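Local coordinates for surface presentation of antigens protein SpaK (Salmonella typhimurium, PDB 2FM8) that acts as a type III secretion chaperone, storing effectors such as SipA, SopA, SopE and SopE2 in the bacterial cytoplasm in a secretion-competent state, at residues A[4-7]-A[8-12]; A[35-38]-A[39-42]; A[45-49]-A[50-54]. All coordinates share one frame; numbering follows the deposited sequence.

Contact 1 of 3, residues A[4-7]-A[8-12]; sequences LDIA and ELVRS
L4, just before helix 6-17, meets L9 in its first turn. Their side chains cross at about a right angle, with L4 CD1 4.1 Å from L9 CD2. I6 adds a second apolar contact to the same methyl, through its CD1. One turn on, I6 CG1 faces V10 CG2. V10 CG2 is anti to the carbonyl carbon (CG1 at chi1 166°), which sets this methyl beside I6 O, 3.3 Å away. I6, L9 and V10 are buried and tightly packed. I6 and V10 lie against I45 of strand 43-48, L4 and I6 reach V52, and L9 and V10 touch F115 of helix 112-132.

D5 and E8 form the solvent side. D5 is the N-cap. Its OD1 accepts a weak bond from E8 N at 3.4 Å. The D5 and E8 side chains run side by side in the same direction, but their carboxylate planes stand 85° apart. E8 bends at chi2, and its OE2 forms a salt bridge with NH1 of the partly exposed R11 at 3.2 Å. The hydrogen bond within that pair is weak.

Three successive backbone bonds begin the helix: L9 N to D5 O, V10 N to I6 O at 2.8 Å, and R11 N to A7 O. The chemistry implies a helix start seated by its apolar face. The D5 carboxylate probably interacts favourably with the helix dipole, while R11 would offset the E8 charge.

Contact 2 of 3, residues A[35-38]-A[39-42]; sequences LDLF and ALPS
D36 and S42 are joined by the direct side-chain hydrogen bond of this turn. S42 OG donates to D36 OD1 at 2.7 Å. The carboxylate oxygen uses its anti lone pair, the one turned away from OD2. S42 places OG beside its own backbone N (chi1 -56°), and D36 likewise folds its CG beside the backbone N. Outside the turn, D36 OD2 makes a salt bridge to a basic side chain of another protein's chain. S42 CA adds a direct CA-H...O contact to L35 O at 3.3 Å.

Water carries the remaining polar links. Water 1 accepts from L37 N at 3.0 Å and donates to S42 OG at 2.7 Å. It also lies 2.6 Å from L40 O. Water 2 lies between L37 O and L40 O, 3.0 Å from L37 O. The waters thus bridge the two limbs, which run in nearly opposite directions.

The apolar contacts lie nearer the bend. L37 CD1 reaches L40 CB at 3.9 Å, and the two leucine side chains cross obliquely. At the tip, F38 CD2 touches A39 CB. The L37 CD1 methyl also packs beside a backbone carbonyl, 3.5 Å from P41 O.

The turn links strand 32-37 to strand 43-48, and a backbone hydrogen bond between L35 and I43 begins the pairing beyond it. L37 and L40 both pack on Y123 of helix 112-132, and L40 also meets E127 and S130. On the other edge, L35, D36 and L37 form an antiparallel ladder with a strand of the other protein, which continues the sheet into that partner.

Contact 3 of 3, residues A[45-49]-A[50-54]; sequences ISVKD and DDVWI
S46 and W53 form a hydrogen-bonded pair at the middle of this hairpin. W53 N donates to S46 O at 2.7 Å, and the bond is almost straight at 175°. S46 N returns a bond to W53 O at 2.9 Å. Nearer the turn, K48 N donates to D51 O at 2.8 Å. D51 N closes the ring to K48 O at 2.9 Å, but it approaches from above the carbonyl plane, 55° out of it.

CA-H...O contacts fill in between these bonds. The CA-H groups of I45 and V47 are directed to W53 O and D51 O, and that of V52 to S46 O.

The apolar contacts lie on the face bearing I45, V47, V52 and I54. V47 CG2 meets V52 CG2 at 4.0 Å. Each valine turns CG2 beside its own backbone N, which brings these two methyls together. I45 touches V52 through CG2 and I54 through CG1. I6 and V10 of helix 6-17 and F115, L119 and F122 of helix 112-132 pack on parts of this face, while V47 stays exposed.

The other face mixes the polar S46, K48 and D51 with the W53 indole. W53 CD1 lies 3.9 Å from K48 CB, in an oblique approach. W53 also packs on an apolar side chain of another protein's chain and on G86 of the second subunit.

D49 and D50 both have positive phi, as a type I' turn requires. The arrangement is a beta hairpin with a two-residue loop (D49 and D50), closed by a type I' turn from K48 to D51, within the antiparallel sheet of a type III secretion chaperone.

How the contacts relate
The three contacts follow one another along the chain. Contacts 1 and 3 have centres about 12 Å apart and touch directly. V10 CG2 packs on I45 CD1 at 3.8 Å, and L4 CD2 packs on V52 CG2 at 3.8 Å. Helix 6-17 thus lies on one face of the hairpin 45-54. Contact 2 is about 20 Å, centre to centre, from each of the others. It meets contact 3 where L35 CG lies 4.2 Å from I45 CD1, since strands 32-37 and 43-48 are neighbours in one sheet. Contacts 1 and 2 do not touch. Contacts 2 and 3 both reach the chain of another protein, whereas contact 1 meets no other chain.

Contact 1 of 3, residues A[4-7]-A[8-12]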
loop_
_atom_site.group_PDB
_atom_site.type_symbol
_atom_site.label_atom_id
_atom_site.label_comp_id
_atom_site.label_asym_id
_atom_site.label_seq_id
_atom_site.Cartn_x
_atom_site.Cartn_y
_atom_site.Cartn_z
ATOM N N LEU A 4 -3.148 -18.805 -31.702
ATOM C CA LEU A 4 -3.938 -17.573 -31.485
ATOM C C LEU A 4 -3.348 -16.370 -32.208
ATOM O O LEU A 4 -2.187 -16.026 -32.006
ATOM C CB LEU A 4 -4.080 -17.223 -29.997
ATOM C CG LEU A 4 -4.837 -15.893 -29.749
ATOM C CD1 LEU A 4 -6.316 -16.036 -30.058
ATOM C CD2 LEU A 4 -4.669 -15.401 -28.364
ATOM N N ASP A 5 -4.159 -15.715 -33.028
ATOM C CA ASP A 5 -3.713 -14.529 -33.733
ATOM C C ASP A 5 -4.359 -13.332 -33.054
ATOM O O ASP A 5 -5.544 -13.064 -33.250
ATOM C CB ASP A 5 -4.098 -14.618 -35.209
ATOM C CG ASP A 5 -3.463 -13.520 -36.056
ATOM O OD1 ASP A 5 -3.049 -12.459 -35.541
ATOM O OD2 ASP A 5 -3.374 -13.729 -37.269
ATOM N N ILE A 6 -3.577 -12.617 -32.249
ATOM C CA ILE A 6 -4.112 -11.498 -31.458
ATOM C C ILE A 6 -4.578 -10.303 -32.329
ATOM O O ILE A 6 -5.626 -9.704 -32.074
ATOM C CB ILE A 6 -3.126 -11.078 -30.310
ATOM C CG1 ILE A 6 -3.810 -10.131 -29.319
ATOM C CG2 ILE A 6 -1.858 -10.437 -30.844
ATOM C CD1 ILE A 6 -5.010 -10.722 -28.632
ATOM N N ALA A 7 -3.809 -9.970 -33.365
ATOM C CA ALA A 7 -4.232 -8.941 -34.309
ATOM C C ALA A 7 -5.612 -9.277 -34.889
ATOM O O ALA A 7 -6.483 -8.409 -34.971
ATOM C CB ALA A 7 -3.201 -8.761 -35.434
ATOM N N GLU A 8 -5.833 -10.533 -35.259
ATOM C CA GLU A 8 -7.106 -10.870 -35.883
ATOM C C GLU A 8 -8.243 -10.864 -34.875
ATOM O O GLU A 8 -9.377 -10.474 -35.209
ATOM C CB GLU A 8 -7.053 -12.178 -36.671
ATOM C CG GLU A 8 -6.417 -12.039 -38.071
ATOM C CD GLU A 8 -6.787 -10.729 -38.854
ATOM O OE1 GLU A 8 -8.003 -10.418 -39.032
ATOM O OE2 GLU A 8 -5.835 -10.020 -39.290
ATOM N N LEU A 9 -7.925 -11.252 -33.645
ATOM C CA LEU A 9 -8.878 -11.146 -32.555
ATOM C C LEU A 9 -9.292 -9.686 -32.293
ATOM O O LEU A 9 -10.488 -9.388 -32.175
ATOM C CB LEU A 9 -8.310 -11.769 -31.273
ATOM C CG LEU A 9 -9.357 -12.226 -30.262
ATOM C CD1 LEU A 9 -10.316 -13.236 -30.894
ATOM C CD2 LEU A 9 -8.686 -12.801 -29.011
ATOM N N VAL A 10 -8.300 -8.801 -32.198
ATOM C CA VAL A 10 -8.526 -7.383 -31.944
ATOM C C VAL A 10 -9.345 -6.765 -33.099
ATOM O O VAL A 10 -10.312 -6.044 -32.877
ATOM C CB VAL A 10 -7.178 -6.649 -31.760
ATOM C CG1 VAL A 10 -7.344 -5.141 -31.832
ATOM C CG2 VAL A 10 -6.545 -7.039 -30.416
ATOM N N ARG A 11 -8.945 -7.068 -34.333
ATOM C CA ARG A 11 -9.610 -6.520 -35.517
ATOM C C ARG A 11 -11.105 -6.927 -35.499
ATOM O O ARG A 11 -12.016 -6.115 -35.707
ATOM C CB ARG A 11 -8.855 -6.989 -36.780
ATOM C CG ARG A 11 -9.452 -6.534 -38.061
ATOM C CD ARG A 11 -8.573 -6.856 -39.341
ATOM N NE ARG A 11 -7.594 -5.776 -39.600
ATOM C CZ ARG A 11 -6.283 -5.817 -39.315
ATOM N NH1 ARG A 11 -5.711 -6.907 -38.790
ATOM N NH2 ARG A 11 -5.526 -4.747 -39.581
ATOM N N SER A 12 -11.350 -8.182 -35.179
ATOM C CA SER A 12 -12.689 -8.703 -35.135
ATOM C C SER A 12 -13.535 -8.095 -34.018
ATOM O O SER A 12 -14.700 -7.755 -34.242
ATOM C CB SER A 12 -12.629 -10.205 -34.962
ATOM O OG SER A 12 -13.918 -10.726 -35.134
#

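Contact 2 of 3, residues A[35-38]-A[39-42]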
loop_
_atom_site.group_PDB
_atom_site.type_symbol
_atom_site.label_atom_id
_atom_site.label_comp_id
_atom_site.label_asym_id
_atom_site.label_seq_id
_atom_site.Cartn_x
_atom_site.Cartn_y
_atom_site.Cartn_z
ATOM N N LEU A 35 -4.566 0.955 -28.516
ATOM C CA LEU A 35 -5.771 1.733 -28.864
ATOM C C LEU A 35 -5.712 3.114 -28.222
ATOM O O LEU A 35 -5.823 3.231 -26.989
ATOM C CB LEU A 35 -7.038 1.032 -28.349
ATOM C CG LEU A 35 -7.185 -0.483 -28.522
ATOM C CD1 LEU A 35 -8.554 -0.892 -28.074
ATOM C CD2 LEU A 35 -6.958 -0.893 -29.931
ATOM N N ASP A 36 -5.471 4.143 -29.028
ATOM C CA ASP A 36 -5.514 5.521 -28.544
ATOM C C ASP A 36 -6.978 5.958 -28.491
ATOM O O ASP A 36 -7.765 5.576 -29.347
ATOM C CB ASP A 36 -4.729 6.482 -29.444
ATOM C CG ASP A 36 -3.233 6.180 -29.484
ATOM O OD1 ASP A 36 -2.601 6.081 -28.399
ATOM O OD2 ASP A 36 -2.699 6.032 -30.612
ATOM N N LEU A 37 -7.291 6.780 -27.497
ATOM C CA LEU A 37 -8.643 7.176 -27.163
ATOM C C LEU A 37 -8.775 8.670 -26.938
ATOM O O LEU A 37 -7.832 9.342 -26.524
ATOM C CB LEU A 37 -9.070 6.466 -25.871
ATOM C CG LEU A 37 -9.075 4.941 -25.879
ATOM C CD1 LEU A 37 -9.434 4.441 -24.494
ATOM C CD2 LEU A 37 -10.059 4.399 -26.915
ATOM N N PHE A 38 -9.992 9.149 -27.165
ATOM C CA PHE A 38 -10.356 10.548 -27.167
ATOM C C PHE A 38 -9.935 11.328 -25.890
ATOM O O PHE A 38 -9.243 12.349 -25.982
ATOM C CB PHE A 38 -11.870 10.641 -27.446
ATOM C CG PHE A 38 -12.410 12.036 -27.467
ATOM C CD1 PHE A 38 -12.307 12.808 -28.609
ATOM C CD2 PHE A 38 -13.035 12.567 -26.359
ATOM C CE1 PHE A 38 -12.816 14.091 -28.657
ATOM C CE2 PHE A 38 -13.529 13.870 -26.376
ATOM C CZ PHE A 38 -13.432 14.623 -27.529
ATOM N N ALA A 39 -10.295 10.847 -24.711
ATOM C CA ALA A 39 -9.937 11.600 -23.479
ATOM C C ALA A 39 -9.436 10.708 -22.379
ATOM O O ALA A 39 -9.455 11.120 -21.247
ATOM C CB ALA A 39 -11.162 12.395 -22.954
ATOM N N LEU A 40 -8.992 9.501 -22.726
ATOM C CA LEU A 40 -8.596 8.488 -21.782
ATOM C C LEU A 40 -7.205 7.951 -22.107
ATOM O O LEU A 40 -6.733 8.034 -23.251
ATOM C CB LEU A 40 -9.576 7.321 -21.818
ATOM C CG LEU A 40 -10.982 7.616 -21.313
ATOM C CD1 LEU A 40 -11.897 6.429 -21.598
ATOM C CD2 LEU A 40 -10.958 7.928 -19.820
ATOM N N PRO A 41 -6.560 7.358 -21.106
ATOM C CA PRO A 41 -5.305 6.690 -21.390
ATOM C C PRO A 41 -5.488 5.622 -22.477
ATOM O O PRO A 41 -6.552 5.008 -22.569
ATOM C CB PRO A 41 -4.947 6.040 -20.051
ATOM C CG PRO A 41 -5.699 6.839 -19.026
ATOM C CD PRO A 41 -6.955 7.218 -19.695
ATOM N N SER A 42 -4.459 5.426 -23.283
ATOM C CA SER A 42 -4.446 4.362 -24.258
ATOM C C SER A 42 -4.532 2.940 -23.642
ATOM O O SER A 42 -3.997 2.660 -22.575
ATOM C CB SER A 42 -3.226 4.504 -25.170
ATOM O OG SER A 42 -3.224 5.797 -25.771
HETATM O O HOH W 1 -5.287 7.550 -25.352
HETATM O O HOH W 2 -6.082 10.724 -24.545
#

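Contact 3 of 3, residues A[45-49]-A[50-54]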
loop_
_atom_site.group_PDB
_atom_site.type_symbol
_atom_site.label_atom_id
_atom_site.label_comp_id
_atom_site.label_asym_id
_atom_site.label_seq_id
_atom_site.Cartn_x
_atom_site.Cartn_y
_atom_site.Cartn_z
ATOM N N ILE A 45 -2.780 -4.016 -25.603
ATOM C CA ILE A 45 -3.091 -5.425 -25.662
ATOM C C ILE A 45 -1.829 -6.191 -26.006
ATOM O O ILE A 45 -1.154 -5.881 -26.994
ATOM C CB ILE A 45 -4.163 -5.740 -26.694
ATOM C CG1 ILE A 45 -5.391 -4.849 -26.454
ATOM C CG2 ILE A 45 -4.510 -7.246 -26.611
ATOM C CD1 ILE A 45 -6.124 -4.490 -27.643
ATOM N N SER A 46 -1.505 -7.188 -25.197
ATOM C CA SER A 46 -0.340 -8.005 -25.491
ATOM C C SER A 46 -0.434 -9.449 -25.060
ATOM O O SER A 46 -1.117 -9.773 -24.099
ATOM C CB SER A 46 0.896 -7.413 -24.849
ATOM O OG SER A 46 1.983 -7.847 -25.638
ATOM N N VAL A 47 0.283 -10.296 -25.808
ATOM C CA VAL A 47 0.473 -11.709 -25.487
ATOM C C VAL A 47 1.839 -11.907 -24.841
ATOM O O VAL A 47 2.884 -11.533 -25.387
ATOM C CB VAL A 47 0.350 -12.598 -26.726
ATOM C CG1 VAL A 47 0.492 -14.083 -26.355
ATOM C CG2 VAL A 47 -0.982 -12.335 -27.411
ATOM N N LYS A 48 1.825 -12.513 -23.672
ATOM C CA LYS A 48 3.018 -12.671 -22.897
ATOM C C LYS A 48 3.016 -14.126 -22.495
ATOM O O LYS A 48 2.217 -14.536 -21.661
ATOM C CB LYS A 48 2.985 -11.735 -21.694
ATOM C CG LYS A 48 4.351 -11.371 -21.119
ATOM C CD LYS A 48 4.192 -10.248 -20.065
ATOM C CE LYS A 48 5.452 -10.063 -19.190
ATOM N NZ LYS A 48 5.093 -9.840 -17.725
ATOM N N ASP A 49 3.864 -14.902 -23.172
ATOM C CA ASP A 49 3.956 -16.353 -23.007
ATOM C C ASP A 49 2.597 -17.008 -22.749
ATOM O O ASP A 49 2.292 -17.491 -21.633
ATOM C CB ASP A 49 5.027 -16.716 -21.949
ATOM C CG ASP A 49 6.365 -17.180 -22.593
ATOM O OD1 ASP A 49 6.385 -17.534 -23.815
ATOM O OD2 ASP A 49 7.393 -17.206 -21.868
ATOM N N ASP A 50 1.791 -16.977 -23.809
ATOM C CA ASP A 50 0.453 -17.577 -23.841
ATOM C C ASP A 50 -0.590 -16.976 -22.863
ATOM O O ASP A 50 -1.644 -17.569 -22.658
ATOM C CB ASP A 50 0.557 -19.094 -23.640
ATOM C CG ASP A 50 1.388 -19.770 -24.728
ATOM O OD1 ASP A 50 1.234 -19.380 -25.912
ATOM O OD2 ASP A 50 2.188 -20.679 -24.394
ATOM N N ASP A 51 -0.296 -15.814 -22.275
ATOM C CA ASP A 51 -1.277 -15.047 -21.516
ATOM C C ASP A 51 -1.618 -13.810 -22.344
ATOM O O ASP A 51 -0.726 -13.134 -22.829
ATOM C CB ASP A 51 -0.701 -14.568 -20.187
ATOM C CG ASP A 51 -0.357 -15.701 -19.227
ATOM O OD1 ASP A 51 -1.163 -16.627 -19.074
ATOM O OD2 ASP A 51 0.711 -15.632 -18.591
ATOM N N VAL A 52 -2.902 -13.520 -22.493
ATOM C CA VAL A 52 -3.323 -12.260 -23.080
ATOM C C VAL A 52 -3.617 -11.215 -21.993
ATOM O O VAL A 52 -4.450 -11.429 -21.120
ATOM C CB VAL A 52 -4.524 -12.439 -23.988
ATOM C CG1 VAL A 52 -4.969 -11.095 -24.537
ATOM C CG2 VAL A 52 -4.146 -13.373 -25.143
ATOM N N TRP A 53 -2.910 -10.095 -22.068
ATOM C CA TRP A 53 -3.100 -8.989 -21.160
ATOM C C TRP A 53 -3.688 -7.743 -21.839
ATOM O O TRP A 53 -3.266 -7.344 -22.930
ATOM C CB TRP A 53 -1.754 -8.591 -20.560
ATOM C CG TRP A 53 -1.155 -9.557 -19.595
ATOM C CD1 TRP A 53 -0.318 -10.569 -19.893
ATOM C CD2 TRP A 53 -1.303 -9.561 -18.165
ATOM N NE1 TRP A 53 0.060 -11.219 -18.768
ATOM C CE2 TRP A 53 -0.525 -10.620 -17.681
ATOM C CE3 TRP A 53 -2.009 -8.769 -17.254
ATOM C CZ2 TRP A 53 -0.436 -10.926 -16.315
ATOM C CZ3 TRP A 53 -1.930 -9.074 -15.890
ATOM C CH2 TRP A 53 -1.149 -10.134 -15.436
ATOM N N ILE A 54 -4.640 -7.112 -21.160
ATOM C CA ILE A 54 -5.121 -5.778 -21.541
ATOM C C ILE A 54 -4.716 -4.863 -20.400
ATOM O O ILE A 54 -4.941 -5.206 -19.227
ATOM C CB ILE A 54 -6.659 -5.756 -21.713
ATOM C CG1 ILE A 54 -7.110 -6.736 -22.793
ATOM C CG2 ILE A 54 -7.186 -4.343 -22.061
ATOM C CD1 ILE A 54 -8.632 -7.023 -22.709
#